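Local coordinates for protein ketosynthase (Streptomyces sp. MSC090213JE08, PDB 6KXD) that probably serves as the chain length factor partner of a ketosynthase in the highly reducing type II polyketide synthase that makes ishigamide, at residues 262-265 / 266-269; 296-299 / 300-303. All coordinates share one frame; numbering follows the deposited sequence.

Contact 1. Residues 262-265 / 266-269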
ATOM      1  N   ASP B 262      21.181   6.632  -6.942  1.00 45.38           N
ATOM      2  CA  ASP B 262      22.645   6.751  -7.112  1.00 52.37           C
ATOM      3  C   ASP B 262      23.343   6.670  -5.764  1.00 52.03           C
ATOM      4  O   ASP B 262      24.495   7.017  -5.677  1.00 51.41           O
ATOM      5  CB  ASP B 262      23.022   8.049  -7.828  1.00 50.66           C
ATOM      6  CG  ASP B 262      22.610   8.032  -9.285  1.00 54.41           C
ATOM      7  OD1 ASP B 262      22.583   6.925  -9.879  1.00 53.89           O
ATOM      8  OD2 ASP B 262      22.282   9.110  -9.796  1.00 67.99           O
ATOM      9  N   ASP B 263      22.606   6.294  -4.713  1.00 46.62           N
ATOM     10  CA  ASP B 263      23.193   6.127  -3.401  1.00 53.95           C
ATOM     11  C   ASP B 263      23.914   7.422  -2.994  1.00 53.03           C
ATOM     12  O   ASP B 263      25.047   7.400  -2.490  1.00 50.81           O
ATOM     13  CB  ASP B 263      24.137   4.917  -3.388  1.00 61.71           C
ATOM     14  CG  ASP B 263      24.625   4.516  -2.007  1.00 64.33           C
ATOM     15  OD1 ASP B 263      24.072   5.014  -1.009  1.00 61.02           O
ATOM     16  OD2 ASP B 263      25.547   3.692  -1.944  1.00 74.98           O
ATOM     17  N   ASP B 264      23.246   8.552  -3.232  1.00 47.40           N
ATOM     18  CA  ASP B 264      23.714   9.865  -2.759  1.00 50.52           C
ATOM     19  C   ASP B 264      22.544  10.531  -2.025  1.00 45.52           C
ATOM     20  O   ASP B 264      21.827  11.342  -2.608  1.00 48.40           O
ATOM     21  CB  ASP B 264      24.266  10.690  -3.921  1.00 48.26           C
ATOM     22  CG  ASP B 264      24.981  11.952  -3.460  1.00 48.44           C
ATOM     23  OD1 ASP B 264      24.861  12.316  -2.265  1.00 52.77           O
ATOM     24  OD2 ASP B 264      25.648  12.562  -4.287  1.00 54.54           O
ATOM     25  N   PRO B 265      22.222  10.063  -0.804  1.00 46.55           N
ATOM     26  CA  PRO B 265      21.003  10.479  -0.114  1.00 48.39           C
ATOM     27  C   PRO B 265      21.020  11.992   0.150  1.00 46.42           C
ATOM     28  O   PRO B 265      19.986  12.646   0.176  1.00 44.66           O
ATOM     29  CB  PRO B 265      21.024   9.670   1.193  1.00 49.42           C
ATOM     30  CG  PRO B 265      22.491   9.330   1.419  1.00 49.53           C
ATOM     31  CD  PRO B 265      23.034   9.153   0.023  1.00 46.37           C
ATOM     32  N   GLY B 266      22.209  12.548   0.344  1.00 45.26           N
ATOM     33  CA  GLY B 266      22.323  13.999   0.495  1.00 49.70           C
ATOM     34  C   GLY B 266      21.792  14.748  -0.719  1.00 42.83           C
ATOM     35  O   GLY B 266      21.042  15.702  -0.599  1.00 45.38           O
ATOM     36  N   ALA B 267      22.269  14.344  -1.887  1.00 44.19           N
ATOM     37  CA  ALA B 267      21.921  14.910  -3.167  1.00 45.27           C
ATOM     38  C   ALA B 267      20.436  14.692  -3.446  1.00 42.36           C
ATOM     39  O   ALA B 267      19.783  15.555  -3.953  1.00 42.67           O
ATOM     40  CB  ALA B 267      22.753  14.305  -4.263  1.00 46.47           C
ATOM     41  N   ALA B 268      19.907  13.537  -3.058  1.00 42.43           N
ATOM     42  CA  ALA B 268      18.491  13.263  -3.299  1.00 40.84           C
ATOM     43  C   ALA B 268      17.617  14.124  -2.388  1.00 36.29           C
ATOM     44  O   ALA B 268      16.548  14.571  -2.806  1.00 39.62           O
ATOM     45  CB  ALA B 268      18.205  11.812  -3.077  1.00 42.16           C
ATOM     46  N   VAL B 269      18.024  14.248  -1.126  1.00 39.20           N
ATOM     47  CA  VAL B 269      17.295  15.080  -0.177  1.00 41.67           C
ATOM     48  C   VAL B 269      17.306  16.526  -0.679  1.00 42.75           C
ATOM     49  O   VAL B 269      16.303  17.181  -0.686  1.00 42.17           O
ATOM     50  CB  VAL B 269      17.894  15.025   1.227  1.00 41.14           C
ATOM     51  CG1 VAL B 269      17.281  16.083   2.118  1.00 46.83           C
ATOM     52  CG2 VAL B 269      17.764  13.636   1.856  1.00 45.81           C
TER
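V269 N donates to P265 O at 2.8 Å with an N-H...O angle of 161°, the shortest hydrogen bond of this helix start. The same oxygen is pressed by carbon: V269 CG2 lies 3.0 Å from P265 O, a tight approach. It follows from the torsion of the valine, whose CG1 is anti to the backbone N (chi1 170°), which sets CG2 beside that N and therefore beside the oxygen it binds. One residue earlier, A268 N reaches D264 O at 3.0 Å.

D264 also takes part through its side chain. D264 OD1 accepts a weak capping bond from A267 N, 3.3 Å long but fairly straight at 161°. The carboxylate lies alongside the methyl of A267, with D264 CG 3.3 Å from A267 CB and D264 OD2 3.4 Å from A267 CB. A negative group at this end probably gains from the partial positive charge of the amides in the first turn. The backbone N of D264 is bound in turn by D260 OD1, which helps fix the capping residue. Nearby, D262 OD1 makes a salt bridge to R157 of the neighbouring ketosynthase chain, so the loop also reaches the partner subunit. Aspartate at the N-cap with proline as the first helical residue is a classic helix start, and here it opens helix 265-280, next after strand 250-259 in this thiolase-related fold.

Contact 2. Residues 296-299 / 300-303; sequences PTAA and GRAE. With EDO (1,2-ethanediol), chain D.
In T297, a chi1 of 65° sets OG1 between the backbone N and the carbonyl carbon, turned to face the amide of G300; in R301, a bend at chi3 (-58°) folds the guanidinium back over the first turn. The result is a side-chain N-cap: G300 N donates to T297 OG1 at 3.1 Å, with an N-H...O angle of 156°. A second partner, O1 of a bound 1,2-ethanediol that probably came from the crystallisation liquor, is hydrogen-bonded to T297 OG1 at 2.9 Å. The diol also leans on the methyl of A299, where its C1 is 3.4 Å from A299 CB.

Over one face of the R301 guanidinium lie T297 O and A298 CA, both offset toward its rim. R301 NH1 is 3.2 Å from T297 O, but the angle is poor and no hydrogen bond results; that oxygen instead accepts from R301 N at 3.0 Å. R301 NH2 is 3.1 Å from A298 CA, and the guanidinium lies nearly parallel to the T297-A298 peptide plane. Valine in place of T297 would probably leave the G300 amide without its capping acceptor and the diol without its hydroxyl partner.

E303 N binds A299 O at 2.8 Å, while E303 OE2 accepts from C293 N. Thus a neutral hydroxyl caps the helix, while the cationic group of R301 lies over the T297-A298 peptide, where its charge would probably be favoured by the T297 carbonyl.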
ATOM      1  N   PRO B 296      19.026   6.814  11.997  1.00 49.61           N
ATOM      2  CA  PRO B 296      20.371   6.574  12.544  1.00 48.85           C
ATOM      3  C   PRO B 296      21.231   5.801  11.530  1.00 54.29           C
ATOM      4  O   PRO B 296      21.719   4.714  11.815  1.00 49.63           O
ATOM      5  CB  PRO B 296      20.025   5.796  13.826  1.00 50.14           C
ATOM      6  CG  PRO B 296      18.877   4.932  13.379  1.00 50.93           C
ATOM      7  CD  PRO B 296      18.044   5.824  12.473  1.00 51.25           C
ATOM      8  N   THR B 297      21.380   6.379  10.333  1.00 42.85           N
ATOM      9  CA  THR B 297      21.936   5.737   9.181  1.00 47.57           C
ATOM     10  C   THR B 297      22.779   6.786   8.459  1.00 50.49           C
ATOM     11  O   THR B 297      22.683   7.963   8.794  1.00 48.45           O
ATOM     12  CB  THR B 297      20.855   5.150   8.269  1.00 53.54           C
ATOM     13  OG1 THR B 297      20.075   6.231   7.754  1.00 51.76           O
ATOM     14  CG2 THR B 297      19.982   4.123   8.967  1.00 53.55           C
ATOM     15  N   ALA B 298      23.572   6.341   7.479  1.00 52.93           N
ATOM     16  CA  ALA B 298      24.361   7.261   6.666  1.00 54.36           C
ATOM     17  C   ALA B 298      23.403   8.219   5.957  1.00 50.08           C
ATOM     18  O   ALA B 298      23.709   9.380   5.804  1.00 48.72           O
ATOM     19  CB  ALA B 298      25.202   6.498   5.672  1.00 57.88           C
ATOM     20  N   ALA B 299      22.267   7.686   5.512  1.00 44.17           N
ATOM     21  CA  ALA B 299      21.301   8.458   4.789  1.00 48.97           C
ATOM     22  C   ALA B 299      20.722   9.533   5.707  1.00 42.69           C
ATOM     23  O   ALA B 299      20.460  10.618   5.268  1.00 43.27           O
ATOM     24  CB  ALA B 299      20.254   7.566   4.184  1.00 45.45           C
ATOM     25  N   GLY B 300      20.482   9.179   6.964  1.00 42.46           N
ATOM     26  CA  GLY B 300      20.022  10.103   7.966  1.00 44.22           C
ATOM     27  C   GLY B 300      21.009  11.224   8.196  1.00 45.48           C
ATOM     28  O   GLY B 300      20.633  12.398   8.377  1.00 45.88           O
ATOM     29  N   ARG B 301      22.298  10.867   8.266  1.00 44.13           N
ATOM     30  CA  ARG B 301      23.314  11.860   8.492  1.00 46.70           C
ATOM     31  C   ARG B 301      23.395  12.793   7.283  1.00 42.48           C
ATOM     32  O   ARG B 301      23.562  13.969   7.475  1.00 45.51           O
ATOM     33  CB  ARG B 301      24.663  11.204   8.797  1.00 48.88           C
ATOM     34  CG  ARG B 301      24.711  10.599  10.194  1.00 57.06           C
ATOM     35  CD  ARG B 301      26.010   9.866  10.534  1.00 58.89           C
ATOM     36  NE  ARG B 301      26.321   8.766   9.623  1.00 64.22           N
ATOM     37  CZ  ARG B 301      25.932   7.493   9.747  1.00 66.80           C
ATOM     38  NH1 ARG B 301      25.095   7.105  10.698  1.00 65.37           N
ATOM     39  NH2 ARG B 301      26.399   6.601   8.895  1.00 66.90           N
ATOM     40  N   ALA B 302      23.313  12.227   6.082  1.00 43.00           N
ATOM     41  CA  ALA B 302      23.385  12.942   4.869  1.00 44.56           C
ATOM     42  C   ALA B 302      22.183  13.893   4.785  1.00 44.88           C
ATOM     43  O   ALA B 302      22.299  15.014   4.314  1.00 43.01           O
ATOM     44  CB  ALA B 302      23.419  11.985   3.698  1.00 44.94           C
ATOM     45  N   GLU B 303      21.013  13.413   5.227  1.00 42.47           N
ATOM     46  CA  GLU B 303      19.805  14.215   5.213  1.00 40.84           C
ATOM     47  C   GLU B 303      19.984  15.443   6.091  1.00 40.53           C
ATOM     48  O   GLU B 303      19.653  16.572   5.648  1.00 44.39           O
ATOM     49  CB  GLU B 303      18.629  13.377   5.711  1.00 42.17           C
ATOM     50  CG  GLU B 303      17.390  14.199   5.976  1.00 40.92           C
ATOM     51  CD  GLU B 303      16.381  13.400   6.805  1.00 46.42           C
ATOM     52  OE1 GLU B 303      16.808  12.535   7.604  1.00 59.62           O
ATOM     53  OE2 GLU B 303      15.195  13.590   6.594  1.00 50.38           O
TER
HETATM   54  C1  EDO D 402      19.068   4.462   5.014  1.00 59.41           C
HETATM   55  O1  EDO D 402      18.200   4.833   6.116  1.00 52.24           O
HETATM   56  C2  EDO D 402      20.173   3.427   5.265  1.00 60.13           C
HETATM   57  O2  EDO D 402      21.325   4.012   4.664  1.00 61.08           O

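Contacts 1 and 2 are the first turns of helices 265-280 and 298-310, which pack on each other; the centres of the two contacts are about 10 Å apart. P265 of contact 1 is the main bridge: its CG is 3.6 Å from A302 CB and also meets the backbone of A299, while V269 lies against E303. Both are partly buried, with capping ends toward the surface and V269 and E303 inward against strand 354-360. Their chemistry differs: contact 1 is capped by a charged carboxylate through a weak bond, contact 2 by a hydroxyl through a shorter one. Only contact 1 has a partner on the ketosynthase chain; contact 2 holds a bound 1,2-ethanediol, probably from the crystallisation liquor.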